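Local coordinates for protein peptidase family U32 (PDB 4HE6) that is of unknown function but forms the C-terminal, all-beta domain of a putative family U32 peptidase, at residues A[51-56]-A[69-74]. Sequence-based numbering, arbitrary orientation. Where two conformers were deposited one is given.
Sequences EKIWDE and QIVKFK
The carbonyl oxygen of K72 takes the backbone N-H of W54 in a nearly straight bond (N to O 3.0 Å, 164° at the hydrogen), and the CA-H of I53 adds a weaker contact from 3.4 Å. In return, K72 N donates to W54 O at 2.8 Å. These two bonds make W54 and K72 a hydrogen-bonded antiparallel pair. On either side of it the direct pairing gives way to water: one water links E51 N to K74 O, a second joins K52 O to K74 N, and a third spans E56 N and I70 O. The axes of the short segments 53-55 and 70-74 run antiparallel with a marked twist, 142° between their directions. Within the antiparallel sheet of this domain, strand 53-55 attaches loosely, through those two direct bonds and three waters, to one edge of strand 70-74, whose other edge is bonded to strand 21-26. W54 and K72 point to the same face of the sheet. With chi1 at 51°, W54 CG sits between its backbone N and carbonyl carbon, and the indole folds across strand 70-74. One ring face receives two CH-pi contacts: K72 CB lies 3.9 Å from the centroid of the W54 five-membered ring, and F73 CA lies 4.2 Å from that of the six-membered ring, toward its rim. Farther along this face, E56 OE2 comes to 3.4 Å from I70 CG2 but stays 4.6 Å from K72 NZ, too far for a salt bridge. On the opposite face, I53 CG2 packs against V71 CB at 3.6 Å, where F30 and L61 also touch both side chains.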
ATOM      1  N   GLU A  51      -9.775  -1.845  -0.861  1.00  6.89           N
ATOM      2  CA  GLU A  51     -11.138  -1.653  -1.314  1.00  8.36           C
ATOM      3  C   GLU A  51     -11.255  -1.167  -2.739  1.00  7.82           C
ATOM      4  O   GLU A  51     -12.193  -1.499  -3.452  1.00  9.75           O
ATOM      5  CB  GLU A  51     -11.879  -0.623  -0.468  0.51  8.28           C
ATOM      6  CG  GLU A  51     -12.451  -1.263   0.777  0.51 13.63           C
ATOM      7  CD  GLU A  51     -13.460  -0.394   1.494  0.51 17.50           C
ATOM      8  OE1 GLU A  51     -12.951   0.359   2.345  0.51 13.91           O
ATOM      9  OE2 GLU A  51     -14.691  -0.488   1.248  0.51 20.75           O
ATOM     10  N   LYS A  52     -10.372  -0.289  -3.111  1.00  8.02           N
ATOM     11  CA  LYS A  52     -10.488   0.611  -4.271  1.00  8.25           C
ATOM     12  C   LYS A  52      -9.157   1.369  -4.375  1.00  6.91           C
ATOM     13  O   LYS A  52      -8.626   1.729  -3.334  1.00  8.07           O
ATOM     14  CB  LYS A  52     -11.614   1.618  -4.054  0.63 10.95           C
ATOM     15  CG  LYS A  52     -11.939   2.379  -5.313  0.63  9.32           C
ATOM     16  CD  LYS A  52     -13.321   3.074  -5.223  0.63  9.12           C
ATOM     17  CE  LYS A  52     -13.291   4.153  -4.195  0.63  9.83           C
ATOM     18  NZ  LYS A  52     -14.643   4.709  -3.928  0.63 10.08           N
ATOM     19  N   ILE A  53      -8.649   1.595  -5.571  1.00  6.24           N
ATOM     20  CA  ILE A  53      -7.350   2.251  -5.736  1.00  6.29           C
ATOM     21  C   ILE A  53      -7.491   3.339  -6.782  1.00  6.04           C
ATOM     22  O   ILE A  53      -8.204   3.186  -7.793  1.00  7.06           O
ATOM     23  CB  ILE A  53      -6.266   1.239  -6.256  1.00  8.32           C
ATOM     24  CG1 ILE A  53      -6.145   0.035  -5.362  1.00 10.08           C
ATOM     25  CG2 ILE A  53      -4.961   1.939  -6.581  1.00  9.96           C
ATOM     26  CD1 ILE A  53      -5.373  -1.144  -6.040  1.00 11.61           C
ATOM     27  N   TRP A  54      -6.787   4.443  -6.608  1.00  6.05           N
ATOM     28  CA  TRP A  54      -6.777   5.525  -7.587  1.00  6.36           C
ATOM     29  C   TRP A  54      -5.351   6.042  -7.731  1.00  6.47           C
ATOM     30  O   TRP A  54      -4.487   5.850  -6.886  1.00  7.47           O
ATOM     31  CB  TRP A  54      -7.752   6.624  -7.280  1.00  6.73           C
ATOM     32  CG  TRP A  54      -7.749   7.237  -5.923  1.00  7.13           C
ATOM     33  CD1 TRP A  54      -7.191   8.435  -5.546  1.00  7.88           C
ATOM     34  CD2 TRP A  54      -8.373   6.708  -4.738  1.00  7.19           C
ATOM     35  NE1 TRP A  54      -7.410   8.664  -4.230  1.00  8.37           N
ATOM     36  CE2 TRP A  54      -8.138   7.607  -3.709  1.00  8.39           C
ATOM     37  CE3 TRP A  54      -9.080   5.531  -4.456  1.00  7.59           C
ATOM     38  CZ2 TRP A  54      -8.588   7.433  -2.382  1.00  9.33           C
ATOM     39  CZ3 TRP A  54      -9.537   5.346  -3.162  1.00  8.56           C
ATOM     40  CH2 TRP A  54      -9.293   6.280  -2.162  1.00  8.99           C
ATOM     41  N   ASP A  55      -5.109   6.678  -8.879  1.00  7.70           N
ATOM     42  CA  ASP A  55      -3.814   7.311  -9.125  1.00  8.29           C
ATOM     43  C   ASP A  55      -3.850   8.770  -8.605  1.00  9.18           C
ATOM     44  O   ASP A  55      -4.851   9.242  -8.079  1.00  9.78           O
ATOM     45  CB  ASP A  55      -3.450   7.155 -10.603  1.00  9.15           C
ATOM     46  CG  ASP A  55      -4.290   7.961 -11.532  1.00  8.18           C
ATOM     47  OD1 ASP A  55      -5.042   8.855 -11.111  1.00  9.26           O
ATOM     48  OD2 ASP A  55      -4.200   7.673 -12.735  1.00  9.91           O
ATOM     49  N   GLU A  56      -2.718   9.445  -8.754  1.00 10.48           N
ATOM     50  CA  GLU A  56      -2.625  10.797  -8.243  1.00 11.43           C
ATOM     51  C   GLU A  56      -3.446  11.787  -9.035  1.00 13.23           C
ATOM     52  O   GLU A  56      -3.597  12.939  -8.629  1.00 13.89           O
ATOM     53  CB  GLU A  56      -1.163  11.229  -8.141  1.00 14.39           C
ATOM     54  CG  GLU A  56      -0.443  10.346  -7.091  1.00 21.29           C
ATOM     55  CD  GLU A  56       0.878  10.897  -6.637  1.00 20.79           C
ATOM     56  OE1 GLU A  56       1.793  11.124  -7.434  1.00 21.63           O
ATOM     57  OE2 GLU A  56       0.939  11.081  -5.394  1.00 28.66           O
ATOM     58  N   GLN A  69       4.701   2.912  -9.991  1.00  7.75           N
ATOM     59  CA  GLN A  69       3.665   3.933 -10.047  1.00  7.42           C
ATOM     60  C   GLN A  69       3.148   4.231  -8.635  1.00  6.30           C
ATOM     61  O   GLN A  69       3.141   3.364  -7.768  1.00  8.36           O
ATOM     62  CB  GLN A  69       2.598   3.501 -11.050  1.00 10.44           C
ATOM     63  CG  GLN A  69       3.205   3.648 -12.531  1.00 11.44           C
ATOM     64  CD  GLN A  69       2.224   3.618 -13.646  1.00 12.09           C
ATOM     65  OE1 GLN A  69       0.995   3.341 -13.405  1.00 14.55           O
ATOM     66  NE2 GLN A  69       2.600   3.785 -14.907  1.00 15.13           N
ATOM     67  N   ILE A  70       2.726   5.455  -8.434  1.00  7.10           N
ATOM     68  CA  ILE A  70       2.192   5.929  -7.155  1.00  7.38           C
ATOM     69  C   ILE A  70       0.672   5.781  -7.165  1.00  7.24           C
ATOM     70  O   ILE A  70      -0.001   6.223  -8.116  1.00  8.59           O
ATOM     71  CB  ILE A  70       2.615   7.368  -6.880  1.00  9.36           C
ATOM     72  CG1 ILE A  70       4.136   7.519  -6.811  1.00 11.27           C
ATOM     73  CG2 ILE A  70       1.958   7.833  -5.595  1.00 10.17           C
ATOM     74  CD1 ILE A  70       4.639   8.935  -6.828  1.00 14.22           C
ATOM     75  N   VAL A  71       0.120   5.133  -6.159  1.00  6.83           N
ATOM     76  CA  VAL A  71      -1.318   4.922  -6.080  1.00  6.96           C
ATOM     77  C   VAL A  71      -1.789   5.354  -4.657  1.00  6.17           C
ATOM     78  O   VAL A  71      -0.974   5.530  -3.739  1.00  7.41           O
ATOM     79  CB  VAL A  71      -1.735   3.492  -6.404  1.00  8.11           C
ATOM     80  CG1 VAL A  71      -1.243   3.129  -7.796  1.00 10.08           C
ATOM     81  CG2 VAL A  71      -1.240   2.512  -5.364  1.00  8.84           C
ATOM     82  N   LYS A  72      -3.087   5.498  -4.525  1.00  6.46           N
ATOM     83  CA  LYS A  72      -3.730   5.899  -3.280  1.00  6.20           C
ATOM     84  C   LYS A  72      -4.897   4.981  -2.972  1.00  5.60           C
ATOM     85  O   LYS A  72      -5.589   4.506  -3.874  1.00  6.53           O
ATOM     86  CB  LYS A  72      -4.197   7.335  -3.401  1.00  7.97           C
ATOM     87  CG  LYS A  72      -3.058   8.324  -3.599  1.00 11.13           C
ATOM     88  CD  LYS A  72      -3.514   9.757  -3.701  1.00 19.15           C
ATOM     89  CE  LYS A  72      -2.344  10.736  -3.608  1.00 25.87           C
ATOM     90  NZ  LYS A  72      -2.803  11.978  -2.908  1.00 37.43           N
ATOM     91  N   PHE A  73      -5.137   4.768  -1.688  1.00  5.23           N
ATOM     92  CA  PHE A  73      -6.258   4.001  -1.221  1.00  5.47           C
ATOM     93  C   PHE A  73      -6.426   4.210   0.281  1.00  5.44           C
ATOM     94  O   PHE A  73      -5.477   4.616   0.980  1.00  6.22           O
ATOM     95  CB  PHE A  73      -6.152   2.508  -1.554  1.00  5.70           C
ATOM     96  CG  PHE A  73      -4.880   1.830  -1.195  1.00  5.71           C
ATOM     97  CD1 PHE A  73      -3.773   1.836  -2.026  1.00  6.35           C
ATOM     98  CD2 PHE A  73      -4.796   1.147   0.036  1.00  7.27           C
ATOM     99  CE1 PHE A  73      -2.618   1.193  -1.676  1.00  7.95           C
ATOM    100  CE2 PHE A  73      -3.631   0.507   0.364  1.00  8.14           C
ATOM    101  CZ  PHE A  73      -2.543   0.509  -0.498  1.00  8.77           C
ATOM    102  N   LYS A  74      -7.604   3.935   0.770  1.00  5.72           N
ATOM    103  CA  LYS A  74      -7.904   3.994   2.184  1.00  5.63           C
ATOM    104  C   LYS A  74      -7.220   2.867   2.941  1.00  5.76           C
ATOM    105  O   LYS A  74      -7.232   1.721   2.483  1.00  6.88           O
ATOM    106  CB  LYS A  74      -9.415   3.937   2.419  1.00  7.87           C
ATOM    107  CG  LYS A  74      -9.850   4.259   3.796  1.00 16.90           C
ATOM    108  CD  LYS A  74     -10.344   5.712   3.926  1.00 36.66           C
ATOM    109  CE  LYS A  74     -11.664   5.720   4.669  1.00 39.35           C
ATOM    110  NZ  LYS A  74     -12.596   4.656   4.135  1.00 54.52           N
TER
HETATM  111  O   HOH W   1      -8.903   0.427   0.693  1.00  9.14           O
HETATM  112  O   HOH W   2      -9.661   2.611  -0.897  1.00  7.00           O
HETATM  113  O   HOH W   3      -0.276   8.279  -9.847  1.00 10.97           O